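Local atomic coordinates of D-galactonate dehydratase family member SEN1436 (Salmonella enterica subsp. enterica serovar Enteritidis, PDB entry 3TW9), a protein that catalyses, with low activity and a magnesium ion, the dehydration of D-gluconate to 2-dehydro-3-deoxy-D-gluconate, a role probably of little weight in the cell. Residues 136-150 and 364-378. Residues are numbered along the deposited sequence; the frame is centred on the assembly and turned at random.
Sequences YDLLGGKCRDGIPLY and MHLDLSSPNFGIQEY
Arg-144 reaches the backbone carbonyls of Ser-370 and Pro-371, in the turn 370-373 that leads on from helix 357-369. Its NH1 donates to Ser-370 O at 2.8 Å, the acceptor near the guanidinium plane, and NH2 adds weak bonds to Ser-370 O and Pro-371 O. A bend at chi3 (48°) turns the guanidinium so that Phe-373 CB sits over the centre of one face, 3.4 Å from Arg-144 CZ. The Phe ring is tilted 41° from the guanidinium. Cys-143 N binds Leu-368 O at 2.7 Å, and a water lies within hydrogen-bonding distance of Gly-141 O and Ser-369 O. Nearer the start of segment 136-150, Tyr-136 N donates to His-365 ND1 in the imidazole plane (3.0 Å); His-365 NE2 bonds to Leu-408 O, so both ring nitrogens are held.

Apolar packing centres on Leu-368. Its CD2 lies over one face of the Tyr-136 ring in a CH-pi contact, 3.6 Å from the centroid, whereas CD1 turns to Ile-147 CG1 and the Arg-144 chain. Ile-147 also touches Met-364 through CD1 and Phe-373 through CG2, and Pro-148 CG abuts the edge of the Phe ring.

Parallel strand pairing follows: Gln-376 N binds Pro-148 O, Tyr-150 N binds Gln-376 O, and Tyr-378 N binds Tyr-150 O at 2.8 Å. With CG between backbone N and carbonyl carbon (chi1 78°), the Tyr-150 ring folds over Glu-377, whose CA meets its face. Tyr-150 OH is hydrogen-bonded to the hydroxyl of Tyr-272 and, through a water, to Glu-377 OE2. Glu-377, assigned to substrate binding, has its carboxylate held by His-152 and by a salt bridge to Arg-321. Pairing of 147-152 with 376-377, first and last strands of the modified TIM barrel, (beta/alpha)7beta, of the enolase superfamily, closes the barrel, with Glu-377 at the active site.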
loop_
_atom_site.group_PDB
_atom_site.type_symbol
_atom_site.label_atom_id
_atom_site.label_comp_id
_atom_site.label_asym_id
_atom_site.label_seq_id
_atom_site.Cartn_x
_atom_site.Cartn_y
_atom_site.Cartn_z
ATOM N N TYR C 136 -13.265 5.299 -4.576
ATOM C CA TYR C 136 -13.143 4.918 -3.148
ATOM C C TYR C 136 -13.618 3.489 -2.899
ATOM O O TYR C 136 -13.092 2.802 -2.041
ATOM C CB TYR C 136 -13.806 5.925 -2.174
ATOM C CG TYR C 136 -15.332 6.084 -2.297
ATOM C CD1 TYR C 136 -16.215 5.118 -1.796
ATOM C CD2 TYR C 136 -15.875 7.248 -2.845
ATOM C CE1 TYR C 136 -17.600 5.293 -1.890
ATOM C CE2 TYR C 136 -17.259 7.440 -2.933
ATOM C CZ TYR C 136 -18.109 6.460 -2.454
ATOM O OH TYR C 136 -19.466 6.657 -2.554
ATOM N N ASP C 137 -14.595 3.020 -3.679
ATOM C CA ASP C 137 -15.080 1.655 -3.515
ATOM C C ASP C 137 -14.128 0.631 -4.115
ATOM O O ASP C 137 -13.969 -0.453 -3.551
ATOM C CB ASP C 137 -16.502 1.495 -4.108
ATOM C CG ASP C 137 -17.599 1.809 -3.105
ATOM O OD1 ASP C 137 -17.341 1.844 -1.876
ATOM O OD2 ASP C 137 -18.736 2.023 -3.553
ATOM N N LEU C 138 -13.465 0.975 -5.226
ATOM C CA LEU C 138 -12.390 0.105 -5.767
ATOM C C LEU C 138 -11.243 -0.093 -4.761
ATOM O O LEU C 138 -10.634 -1.176 -4.684
ATOM C CB LEU C 138 -11.777 0.697 -7.037
ATOM C CG LEU C 138 -12.684 0.869 -8.255
ATOM C CD1 LEU C 138 -11.898 1.532 -9.362
ATOM C CD2 LEU C 138 -13.155 -0.494 -8.677
ATOM N N LEU C 139 -10.978 0.962 -3.998
ATOM C CA LEU C 139 -9.833 1.021 -3.088
ATOM C C LEU C 139 -10.098 0.442 -1.691
ATOM O O LEU C 139 -9.189 0.424 -0.851
ATOM C CB LEU C 139 -9.341 2.466 -2.998
ATOM C CG LEU C 139 -8.768 3.090 -4.281
ATOM C CD1 LEU C 139 -8.394 4.533 -4.046
ATOM C CD2 LEU C 139 -7.555 2.303 -4.817
ATOM N N GLY C 140 -11.313 -0.073 -1.458
ATOM C CA GLY C 140 -11.642 -0.720 -0.181
ATOM C C GLY C 140 -12.944 -0.270 0.484
ATOM O O GLY C 140 -13.306 -0.776 1.552
ATOM N N GLY C 141 -13.640 0.678 -0.139
ATOM C CA GLY C 141 -14.876 1.241 0.433
ATOM C C GLY C 141 -14.696 2.334 1.484
ATOM O O GLY C 141 -13.573 2.668 1.885
ATOM N N LYS C 142 -15.819 2.898 1.926
ATOM C CA LYS C 142 -15.835 4.012 2.882
ATOM C C LYS C 142 -15.254 3.655 4.239
ATOM O O LYS C 142 -15.611 2.623 4.813
ATOM C CB LYS C 142 -17.274 4.530 3.044
ATOM C CG LYS C 142 -17.691 5.438 1.942
ATOM C CD LYS C 142 -19.030 6.078 2.243
ATOM C CE LYS C 142 -19.576 6.809 1.016
ATOM N NZ LYS C 142 -21.066 6.814 1.016
ATOM N N CYS C 143 -14.356 4.506 4.751
ATOM C CA CYS C 143 -13.784 4.309 6.086
ATOM C C CYS C 143 -14.317 5.333 7.091
ATOM O O CYS C 143 -13.959 5.317 8.274
ATOM C CB CYS C 143 -12.251 4.411 6.032
ATOM S SG CYS C 143 -11.554 3.000 5.195
ATOM N N ARG C 144 -15.163 6.243 6.617
ATOM C CA ARG C 144 -15.729 7.273 7.475
ATOM C C ARG C 144 -17.017 7.738 6.781
ATOM O O ARG C 144 -17.245 7.415 5.617
ATOM C CB ARG C 144 -14.735 8.431 7.676
ATOM C CG ARG C 144 -14.137 8.972 6.357
ATOM C CD ARG C 144 -12.909 9.884 6.621
ATOM N NE ARG C 144 -11.990 9.243 7.559
ATOM C CZ ARG C 144 -11.159 8.252 7.243
ATOM N NH1 ARG C 144 -11.048 7.824 5.987
ATOM N NH2 ARG C 144 -10.388 7.715 8.178
ATOM N N ASP C 145 -17.836 8.514 7.489
ATOM C CA ASP C 145 -19.140 8.955 6.976
ATOM C C ASP C 145 -19.122 10.335 6.298
ATOM O O ASP C 145 -20.121 10.769 5.726
ATOM C CB ASP C 145 -20.148 8.949 8.125
ATOM C CG ASP C 145 -20.279 7.582 8.780
ATOM O OD1 ASP C 145 -20.736 6.672 8.078
ATOM O OD2 ASP C 145 -19.952 7.422 9.988
ATOM N N GLY C 146 -17.995 11.032 6.385
ATOM C CA GLY C 146 -17.784 12.307 5.689
ATOM C C GLY C 146 -16.311 12.690 5.835
ATOM O O GLY C 146 -15.597 12.094 6.635
ATOM N N ILE C 147 -15.874 13.672 5.056
ATOM C CA ILE C 147 -14.476 14.090 5.028
ATOM C C ILE C 147 -14.281 15.436 5.719
ATOM O O ILE C 147 -14.670 16.492 5.174
ATOM C CB ILE C 147 -13.945 14.138 3.582
ATOM C CG1 ILE C 147 -14.133 12.774 2.947
ATOM C CG2 ILE C 147 -12.445 14.543 3.570
ATOM C CD1 ILE C 147 -13.975 12.776 1.438
ATOM N N PRO C 148 -13.686 15.413 6.929
ATOM C CA PRO C 148 -13.441 16.677 7.616
ATOM C C PRO C 148 -12.444 17.549 6.879
ATOM O O PRO C 148 -11.469 17.060 6.295
ATOM C CB PRO C 148 -12.911 16.267 8.997
ATOM C CG PRO C 148 -12.649 14.828 8.924
ATOM C CD PRO C 148 -13.442 14.249 7.797
ATOM N N LEU C 149 -12.748 18.833 6.880
ATOM C CA LEU C 149 -12.004 19.805 6.133
ATOM C C LEU C 149 -11.369 20.825 7.055
ATOM O O LEU C 149 -11.805 21.024 8.203
ATOM C CB LEU C 149 -12.951 20.542 5.178
ATOM C CG LEU C 149 -13.846 19.740 4.259
ATOM C CD1 LEU C 149 -14.804 20.696 3.616
ATOM C CD2 LEU C 149 -13.050 18.909 3.202
ATOM N N TYR C 150 -10.292 21.442 6.571
ATOM C CA TYR C 150 -9.867 22.736 7.069
ATOM C C TYR C 150 -9.819 23.737 5.923
ATOM O O TYR C 150 -9.679 23.366 4.756
ATOM C CB TYR C 150 -8.542 22.718 7.871
ATOM C CG TYR C 150 -7.205 22.631 7.132
ATOM C CD1 TYR C 150 -6.458 23.780 6.850
ATOM C CD2 TYR C 150 -6.647 21.382 6.823
ATOM C CE1 TYR C 150 -5.206 23.697 6.226
ATOM C CE2 TYR C 150 -5.383 21.292 6.190
ATOM C CZ TYR C 150 -4.678 22.451 5.917
ATOM O OH TYR C 150 -3.430 22.378 5.327
ATOM N N MET C 364 -10.128 13.205 -2.366
ATOM C CA MET C 364 -11.212 12.793 -1.484
ATOM C C MET C 364 -11.554 11.314 -1.597
ATOM O O MET C 364 -11.921 10.699 -0.612
ATOM C CB MET C 364 -12.429 13.710 -1.682
ATOM C CG MET C 364 -12.171 15.111 -1.136
ATOM S SD MET C 364 -13.579 16.197 -1.461
ATOM C CE MET C 364 -13.003 17.707 -0.672
ATOM N N HIS C 365 -11.418 10.735 -2.790
ATOM C CA HIS C 365 -11.524 9.271 -2.945
ATOM C C HIS C 365 -10.435 8.514 -2.189
ATOM O O HIS C 365 -10.693 7.470 -1.589
ATOM C CB HIS C 365 -11.522 8.848 -4.418
ATOM C CG HIS C 365 -12.822 9.113 -5.110
ATOM N ND1 HIS C 365 -13.795 8.155 -5.256
ATOM C CD2 HIS C 365 -13.329 10.244 -5.661
ATOM C CE1 HIS C 365 -14.840 8.672 -5.877
ATOM N NE2 HIS C 365 -14.585 9.941 -6.126
ATOM N N LEU C 366 -9.218 9.046 -2.231
ATOM C CA LEU C 366 -8.168 8.539 -1.341
ATOM C C LEU C 366 -8.589 8.712 0.124
ATOM O O LEU C 366 -8.523 7.756 0.900
ATOM C CB LEU C 366 -6.859 9.264 -1.631
ATOM C CG LEU C 366 -6.210 8.919 -2.982
ATOM C CD1 LEU C 366 -5.197 9.968 -3.319
ATOM C CD2 LEU C 366 -5.553 7.536 -2.988
ATOM N N ASP C 367 -9.039 9.910 0.490
ATOM C CA ASP C 367 -9.396 10.241 1.873
ATOM C C ASP C 367 -10.443 9.255 2.417
ATOM O O ASP C 367 -10.329 8.787 3.539
ATOM C CB ASP C 367 -10.038 11.627 1.927
ATOM C CG ASP C 367 -9.057 12.739 1.746
ATOM O OD1 ASP C 367 -7.831 12.555 2.010
ATOM O OD2 ASP C 367 -9.514 13.832 1.362
ATOM N N LEU C 368 -11.477 8.973 1.621
ATOM C CA LEU C 368 -12.585 8.119 2.075
ATOM C C LEU C 368 -12.165 6.668 2.263
ATOM O O LEU C 368 -12.747 5.945 3.090
ATOM C CB LEU C 368 -13.780 8.228 1.100
ATOM C CG LEU C 368 -15.228 8.250 1.582
ATOM C CD1 LEU C 368 -15.495 9.215 2.753
ATOM C CD2 LEU C 368 -16.140 8.574 0.403
ATOM N N SER C 369 -11.127 6.239 1.536
ATOM C CA SER C 369 -10.695 4.853 1.578
ATOM C C SER C 369 -9.447 4.572 2.436
ATOM O O SER C 369 -8.985 3.440 2.460
ATOM C CB SER C 369 -10.471 4.308 0.158
ATOM O OG SER C 369 -9.541 5.123 -0.524
ATOM N N SER C 370 -8.885 5.588 3.096
ATOM C CA SER C 370 -7.699 5.391 3.938
ATOM C C SER C 370 -8.113 5.347 5.400
ATOM O O SER C 370 -8.737 6.282 5.888
ATOM C CB SER C 370 -6.655 6.527 3.752
ATOM O OG SER C 370 -6.151 6.562 2.413
ATOM N N PRO C 371 -7.734 4.270 6.124
ATOM C CA PRO C 371 -7.970 4.268 7.577
ATOM C C PRO C 371 -7.213 5.391 8.269
ATOM O O PRO C 371 -7.706 5.972 9.236
ATOM C CB PRO C 371 -7.407 2.908 8.033
ATOM C CG PRO C 371 -7.385 2.095 6.849
ATOM C CD PRO C 371 -7.193 2.986 5.662
ATOM N N ASN C 372 -6.028 5.709 7.743
ATOM C CA ASN C 372 -5.156 6.725 8.329
ATOM C C ASN C 372 -5.333 8.102 7.721
ATOM O O ASN C 372 -4.393 8.927 7.732
ATOM C CB ASN C 372 -3.672 6.289 8.212
ATOM C CG ASN C 372 -3.242 6.145 6.765
ATOM O OD1 ASN C 372 -3.962 5.581 5.961
ATOM N ND2 ASN C 372 -2.075 6.655 6.431
ATOM N N PHE C 373 -6.513 8.386 7.168
ATOM C CA PHE C 373 -6.831 9.780 6.807
ATOM C C PHE C 373 -6.659 10.724 7.975
ATOM O O PHE C 373 -7.068 10.419 9.118
ATOM C CB PHE C 373 -8.287 9.844 6.301
ATOM C CG PHE C 373 -8.863 11.231 6.261
ATOM C CD1 PHE C 373 -8.648 12.055 5.165
ATOM C CD2 PHE C 373 -9.620 11.715 7.326
ATOM C CE1 PHE C 373 -9.186 13.363 5.133
ATOM C CE2 PHE C 373 -10.129 12.998 7.301
ATOM C CZ PHE C 373 -9.940 13.810 6.188
ATOM N N GLY C 374 -6.057 11.891 7.711
ATOM C CA GLY C 374 -5.891 12.900 8.770
ATOM C C GLY C 374 -6.836 14.081 8.618
ATOM O O GLY C 374 -7.662 14.355 9.517
ATOM N N ILE C 375 -6.696 14.807 7.507
ATOM C CA ILE C 375 -7.525 16.006 7.282
ATOM C C ILE C 375 -7.534 16.326 5.794
ATOM O O ILE C 375 -6.623 15.924 5.070
ATOM C CB ILE C 375 -7.070 17.235 8.121
ATOM C CG1 ILE C 375 -8.188 18.271 8.262
ATOM C CG2 ILE C 375 -5.800 17.910 7.506
ATOM C CD1 ILE C 375 -9.382 17.753 9.057
ATOM N N GLN C 376 -8.573 17.016 5.321
ATOM C CA GLN C 376 -8.553 17.541 3.948
ATOM C C GLN C 376 -8.612 19.074 3.877
ATOM O O GLN C 376 -9.657 19.700 4.111
ATOM C CB GLN C 376 -9.645 16.929 3.079
ATOM C CG GLN C 376 -9.499 17.272 1.589
ATOM C CD GLN C 376 -8.107 16.916 1.081
ATOM O OE1 GLN C 376 -7.304 17.802 0.722
ATOM N NE2 GLN C 376 -7.825 15.629 1.027
ATOM N N GLU C 377 -7.475 19.675 3.559
ATOM C CA GLU C 377 -7.406 21.113 3.207
ATOM C C GLU C 377 -8.361 21.358 2.054
ATOM O O GLU C 377 -8.431 20.554 1.141
ATOM C CB GLU C 377 -5.983 21.447 2.757
ATOM C CG GLU C 377 -5.732 22.916 2.453
ATOM C CD GLU C 377 -4.289 23.168 2.044
ATOM O OE1 GLU C 377 -3.626 22.216 1.548
ATOM O OE2 GLU C 377 -3.837 24.309 2.226
ATOM N N TYR C 378 -9.107 22.456 2.120
ATOM C CA TYR C 378 -10.119 22.729 1.096
ATOM C C TYR C 378 -10.114 24.203 0.727
ATOM O O TYR C 378 -10.124 25.078 1.612
ATOM C CB TYR C 378 -11.547 22.309 1.554
ATOM C CG TYR C 378 -12.537 22.508 0.413
ATOM C CD1 TYR C 378 -12.540 21.650 -0.676
ATOM C CD2 TYR C 378 -13.421 23.610 0.409
ATOM C CE1 TYR C 378 -13.416 21.862 -1.771
ATOM C CE2 TYR C 378 -14.292 23.846 -0.655
ATOM C CZ TYR C 378 -14.289 22.958 -1.746
ATOM O OH TYR C 378 -15.126 23.145 -2.826
HETATM O O HOH W 1 -10.736 1.574 2.011
HETATM O O HOH W 2 -1.973 24.636 4.925
#